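Local atomic coordinates of EDTA monooxygenase (EDTA-degrading bacterium BNC1, PDB entry 5DQP), a protein that probably acts as an FMN-dependent monooxygenase of the luciferase-like type, using molecular oxygen in the breakdown of the chelator EDTA. Residues 232-240 against 336-344. Sequence-based numbering, arbitrary orientation.
Sequences AFLGSKPAG and SMVDVALDE
Phe-233 meets Ser-336 in the segment leading from strand 229-233 into helix 237-253 of the TIM-barrel-type luciferase-like fold, and the turn between them docks on helix 331-344, an example of a beta-alpha loop packed against an inserted helix. The hydroxyl OG of Ser-336 lies at the edge of the Phe-233 ring, near its plane, 3.7 Å from CE2. Leu-234 centres an inverse gamma turn, and its carbonyl and that of Gly-235 are both held by Arg-354, which also forms a salt bridge with Glu-344. Next, CG2 of Val-340 presses on the peptide itself, 3.5 Å from both C of Gly-235 and N of Ser-236; CG2, anti to the valine's own carbonyl carbon and beside its backbone N, is the branch turned to the peptide. Ser-236 is the N-cap of helix 237-253: its OG accepts from Ala-239 N (2.9 Å), although the modelled place of OG beside Asp-339 is doubtful. At Lys-237 the link is carried by water, one molecule accepting from the backbone N and donating to OD2 of Asp-343 and OE1 of Glu-344. A second water accepts from Lys-237 NZ and donates to Asp-343 OD1; the ion pair is not direct, NZ staying 4.7 Å from Asp-343 OD2. Replacing Asp-343 with an alanine would probably leave both bridging waters short of an acceptor and bare the Pro-238 ring, against which the carboxylate rests, Pro-238 CD to Asp-343 OD2 3.5 Å.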
ATOM      1  N   ALA A 232      -8.028 -11.081 -20.627  1.00 25.07           N
ATOM      2  CA  ALA A 232      -8.689 -12.184 -21.302  1.00 26.64           C
ATOM      3  C   ALA A 232      -7.741 -13.363 -21.450  1.00 20.70           C
ATOM      4  O   ALA A 232      -6.512 -13.236 -21.378  1.00 24.04           O
ATOM      5  CB  ALA A 232      -9.226 -11.776 -22.690  1.00 24.33           C
ATOM      6  N   PHE A 233      -8.349 -14.519 -21.657  1.00 24.15           N
ATOM      7  CA  PHE A 233      -7.635 -15.748 -21.935  1.00 25.90           C
ATOM      8  C   PHE A 233      -7.139 -15.715 -23.377  1.00 23.11           C
ATOM      9  O   PHE A 233      -7.817 -15.214 -24.278  1.00 23.44           O
ATOM     10  CB  PHE A 233      -8.568 -16.938 -21.695  1.00 27.32           C
ATOM     11  CG  PHE A 233      -7.951 -18.268 -21.971  1.00 30.24           C
ATOM     12  CD1 PHE A 233      -6.932 -18.756 -21.161  1.00 26.28           C
ATOM     13  CD2 PHE A 233      -8.418 -19.058 -23.019  1.00 27.83           C
ATOM     14  CE1 PHE A 233      -6.374 -19.993 -21.414  1.00 31.69           C
ATOM     15  CE2 PHE A 233      -7.866 -20.293 -23.271  1.00 28.34           C
ATOM     16  CZ  PHE A 233      -6.837 -20.760 -22.472  1.00 29.93           C
ATOM     17  N   LEU A 234      -5.926 -16.209 -23.591  1.00 21.63           N
ATOM     18  CA  LEU A 234      -5.390 -16.282 -24.946  1.00 24.28           C
ATOM     19  C   LEU A 234      -5.794 -17.633 -25.535  1.00 24.44           C
ATOM     20  O   LEU A 234      -5.019 -18.588 -25.590  1.00 23.43           O
ATOM     21  CB  LEU A 234      -3.887 -16.061 -24.946  1.00 22.50           C
ATOM     22  CG  LEU A 234      -3.289 -16.028 -26.361  1.00 25.13           C
ATOM     23  CD1 LEU A 234      -3.359 -14.639 -26.916  1.00 17.04           C
ATOM     24  CD2 LEU A 234      -1.846 -16.558 -26.389  1.00 22.18           C
ATOM     25  N   GLY A 235      -7.060 -17.711 -25.953  1.00 22.76           N
ATOM     26  CA  GLY A 235      -7.604 -18.930 -26.523  1.00 19.34           C
ATOM     27  C   GLY A 235      -7.511 -18.799 -28.022  1.00 22.73           C
ATOM     28  O   GLY A 235      -6.457 -18.415 -28.551  1.00 22.31           O
ATOM     29  N   SER A 236      -8.607 -19.059 -28.724  1.00 19.76           N
ATOM     30  CA  SER A 236      -8.547 -18.960 -30.171  1.00 20.11           C
ATOM     31  C   SER A 236      -8.678 -17.505 -30.590  1.00 18.80           C
ATOM     32  O   SER A 236      -9.296 -16.702 -29.899  1.00 20.81           O
ATOM     33  CB  SER A 236      -9.646 -19.791 -30.825  1.00 20.18           C
ATOM     34  OG  SER A 236     -10.895 -19.109 -30.764  1.00 22.86           O
ATOM     35  N   LYS A 237      -8.051 -17.166 -31.714  1.00 21.44           N
ATOM     36  CA  LYS A 237      -8.212 -15.829 -32.271  1.00 19.49           C
ATOM     37  C   LYS A 237      -9.667 -15.501 -32.590  1.00 21.83           C
ATOM     38  O   LYS A 237     -10.090 -14.372 -32.287  1.00 23.25           O
ATOM     39  CB  LYS A 237      -7.334 -15.682 -33.517  1.00 24.12           C
ATOM     40  CG  LYS A 237      -7.275 -14.272 -34.086  1.00 25.08           C
ATOM     41  CD  LYS A 237      -5.998 -14.093 -34.866  1.00 31.20           C
ATOM     42  CE  LYS A 237      -6.230 -13.506 -36.245  1.00 37.90           C
ATOM     43  NZ  LYS A 237      -6.459 -14.601 -37.205  1.00 45.69           N
ATOM     44  N   PRO A 238     -10.467 -16.391 -33.203  1.00 24.99           N
ATOM     45  CA  PRO A 238     -11.897 -16.066 -33.396  1.00 19.92           C
ATOM     46  C   PRO A 238     -12.642 -15.826 -32.097  1.00 23.95           C
ATOM     47  O   PRO A 238     -13.399 -14.857 -31.988  1.00 25.44           O
ATOM     48  CB  PRO A 238     -12.439 -17.298 -34.135  1.00 25.86           C
ATOM     49  CG  PRO A 238     -11.248 -17.813 -34.882  1.00 27.42           C
ATOM     50  CD  PRO A 238     -10.090 -17.631 -33.918  1.00 21.62           C
ATOM     51  N   ALA A 239     -12.458 -16.683 -31.099  1.00 20.71           N
ATOM     52  CA  ALA A 239     -13.051 -16.390 -29.806  1.00 23.60           C
ATOM     53  C   ALA A 239     -12.453 -15.118 -29.200  1.00 25.10           C
ATOM     54  O   ALA A 239     -13.105 -14.462 -28.389  1.00 26.77           O
ATOM     55  CB  ALA A 239     -12.877 -17.585 -28.872  1.00 19.54           C
ATOM     56  N   GLY A 240     -11.239 -14.740 -29.592  1.00 20.05           N
ATOM     57  CA  GLY A 240     -10.706 -13.460 -29.151  1.00 22.43           C
ATOM     58  C   GLY A 240     -11.482 -12.291 -29.728  1.00 23.17           C
ATOM     59  O   GLY A 240     -11.829 -11.347 -29.016  1.00 19.60           O
ATOM     60  N   SER A 336     -12.433 -24.723 -26.134  1.00 26.98           N
ATOM     61  CA  SER A 336     -11.462 -23.706 -26.507  1.00 30.51           C
ATOM     62  C   SER A 336     -10.239 -24.344 -27.144  1.00 29.13           C
ATOM     63  O   SER A 336      -9.703 -23.841 -28.136  1.00 26.28           O
ATOM     64  CB  SER A 336     -11.060 -22.890 -25.282  1.00 29.74           C
ATOM     65  OG  SER A 336     -10.183 -21.858 -25.672  1.00 32.68           O
ATOM     66  N   MET A 337      -9.790 -25.461 -26.581  1.00 24.02           N
ATOM     67  CA  MET A 337      -8.645 -26.158 -27.133  1.00 27.52           C
ATOM     68  C   MET A 337      -8.930 -26.653 -28.540  1.00 27.43           C
ATOM     69  O   MET A 337      -8.035 -26.652 -29.387  1.00 20.28           O
ATOM     70  CB  MET A 337      -8.264 -27.313 -26.220  1.00 25.49           C
ATOM     71  CG  MET A 337      -7.486 -26.873 -24.997  1.00 33.34           C
ATOM     72  SD  MET A 337      -6.911 -28.357 -24.144  1.00 39.08           S
ATOM     73  CE  MET A 337      -8.445 -28.885 -23.384  1.00 36.72           C
ATOM     74  N   VAL A 338     -10.165 -27.077 -28.811  1.00 21.10           N
ATOM     75  CA  VAL A 338     -10.502 -27.512 -30.164  1.00 23.15           C
ATOM     76  C   VAL A 338     -10.427 -26.337 -31.128  1.00 24.80           C
ATOM     77  O   VAL A 338      -9.835 -26.440 -32.212  1.00 23.21           O
ATOM     78  CB  VAL A 338     -11.882 -28.191 -30.200  1.00 26.43           C
ATOM     79  CG1 VAL A 338     -12.288 -28.396 -31.626  1.00 27.85           C
ATOM     80  CG2 VAL A 338     -11.799 -29.521 -29.493  1.00 28.94           C
ATOM     81  N   ASP A 339     -10.989 -25.195 -30.728  1.00 23.00           N
ATOM     82  CA  ASP A 339     -10.964 -24.000 -31.571  1.00 27.36           C
ATOM     83  C   ASP A 339      -9.528 -23.554 -31.857  1.00 23.63           C
ATOM     84  O   ASP A 339      -9.193 -23.207 -32.993  1.00 26.93           O
ATOM     85  CB  ASP A 339     -11.757 -22.883 -30.888  1.00 32.16           C
ATOM     86  CG  ASP A 339     -12.037 -21.706 -31.809  1.00 55.32           C
ATOM     87  OD1 ASP A 339     -11.844 -21.850 -33.042  1.00 66.24           O
ATOM     88  OD2 ASP A 339     -12.475 -20.639 -31.302  1.00 55.63           O
ATOM     89  N   VAL A 340      -8.668 -23.569 -30.841  1.00 20.87           N
ATOM     90  CA  VAL A 340      -7.258 -23.236 -31.042  1.00 23.19           C
ATOM     91  C   VAL A 340      -6.619 -24.187 -32.044  1.00 25.17           C
ATOM     92  O   VAL A 340      -5.937 -23.761 -32.980  1.00 19.26           O
ATOM     93  CB  VAL A 340      -6.496 -23.253 -29.708  1.00 18.36           C
ATOM     94  CG1 VAL A 340      -4.998 -23.091 -29.977  1.00 19.27           C
ATOM     95  CG2 VAL A 340      -6.973 -22.124 -28.815  1.00 22.96           C
ATOM     96  N   ALA A 341      -6.824 -25.495 -31.858  1.00 20.48           N
ATOM     97  CA  ALA A 341      -6.149 -26.450 -32.728  1.00 19.96           C
ATOM     98  C   ALA A 341      -6.588 -26.283 -34.178  1.00 23.25           C
ATOM     99  O   ALA A 341      -5.765 -26.365 -35.097  1.00 21.62           O
ATOM    100  CB  ALA A 341      -6.407 -27.882 -32.253  1.00 19.36           C
ATOM    101  N   LEU A 342      -7.884 -26.052 -34.407  1.00 21.28           N
ATOM    102  CA  LEU A 342      -8.362 -25.915 -35.777  1.00 26.60           C
ATOM    103  C   LEU A 342      -7.969 -24.572 -36.372  1.00 25.86           C
ATOM    104  O   LEU A 342      -7.507 -24.517 -37.520  1.00 24.26           O
ATOM    105  CB  LEU A 342      -9.875 -26.099 -35.834  1.00 25.21           C
ATOM    106  CG  LEU A 342     -10.324 -27.509 -35.462  1.00 29.60           C
ATOM    107  CD1 LEU A 342     -11.827 -27.552 -35.460  1.00 35.09           C
ATOM    108  CD2 LEU A 342      -9.734 -28.579 -36.412  1.00 24.22           C
ATOM    109  N   ASP A 343      -8.136 -23.477 -35.611  1.00 22.27           N
ATOM    110  CA  ASP A 343      -7.817 -22.157 -36.152  1.00 24.92           C
ATOM    111  C   ASP A 343      -6.350 -22.047 -36.544  1.00 27.07           C
ATOM    112  O   ASP A 343      -6.026 -21.391 -37.538  1.00 24.34           O
ATOM    113  CB  ASP A 343      -8.131 -21.030 -35.165  1.00 23.44           C
ATOM    114  CG  ASP A 343      -7.815 -19.628 -35.774  1.00 29.26           C
ATOM    115  OD1 ASP A 343      -8.335 -19.335 -36.878  1.00 25.98           O
ATOM    116  OD2 ASP A 343      -7.037 -18.829 -35.189  1.00 30.35           O
ATOM    117  N   GLU A 344      -5.450 -22.626 -35.739  1.00 23.78           N
ATOM    118  CA  GLU A 344      -4.011 -22.501 -35.947  1.00 26.74           C
ATOM    119  C   GLU A 344      -3.411 -23.725 -36.650  1.00 26.70           C
ATOM    120  O   GLU A 344      -2.202 -23.743 -36.923  1.00 26.59           O
ATOM    121  CB  GLU A 344      -3.316 -22.222 -34.597  1.00 20.30           C
ATOM    122  CG  GLU A 344      -3.709 -20.852 -34.025  1.00 24.91           C
ATOM    123  CD  GLU A 344      -3.171 -20.515 -32.607  1.00 29.88           C
ATOM    124  OE1 GLU A 344      -3.814 -19.665 -31.930  1.00 25.88           O
ATOM    125  OE2 GLU A 344      -2.118 -21.047 -32.167  1.00 24.16           O
TER
HETATM  126  O   HOH W   1      -6.329 -19.287 -32.628  1.00 29.28           O
HETATM  127  O   HOH W   2      -8.770 -16.671 -37.493  1.00 32.35           O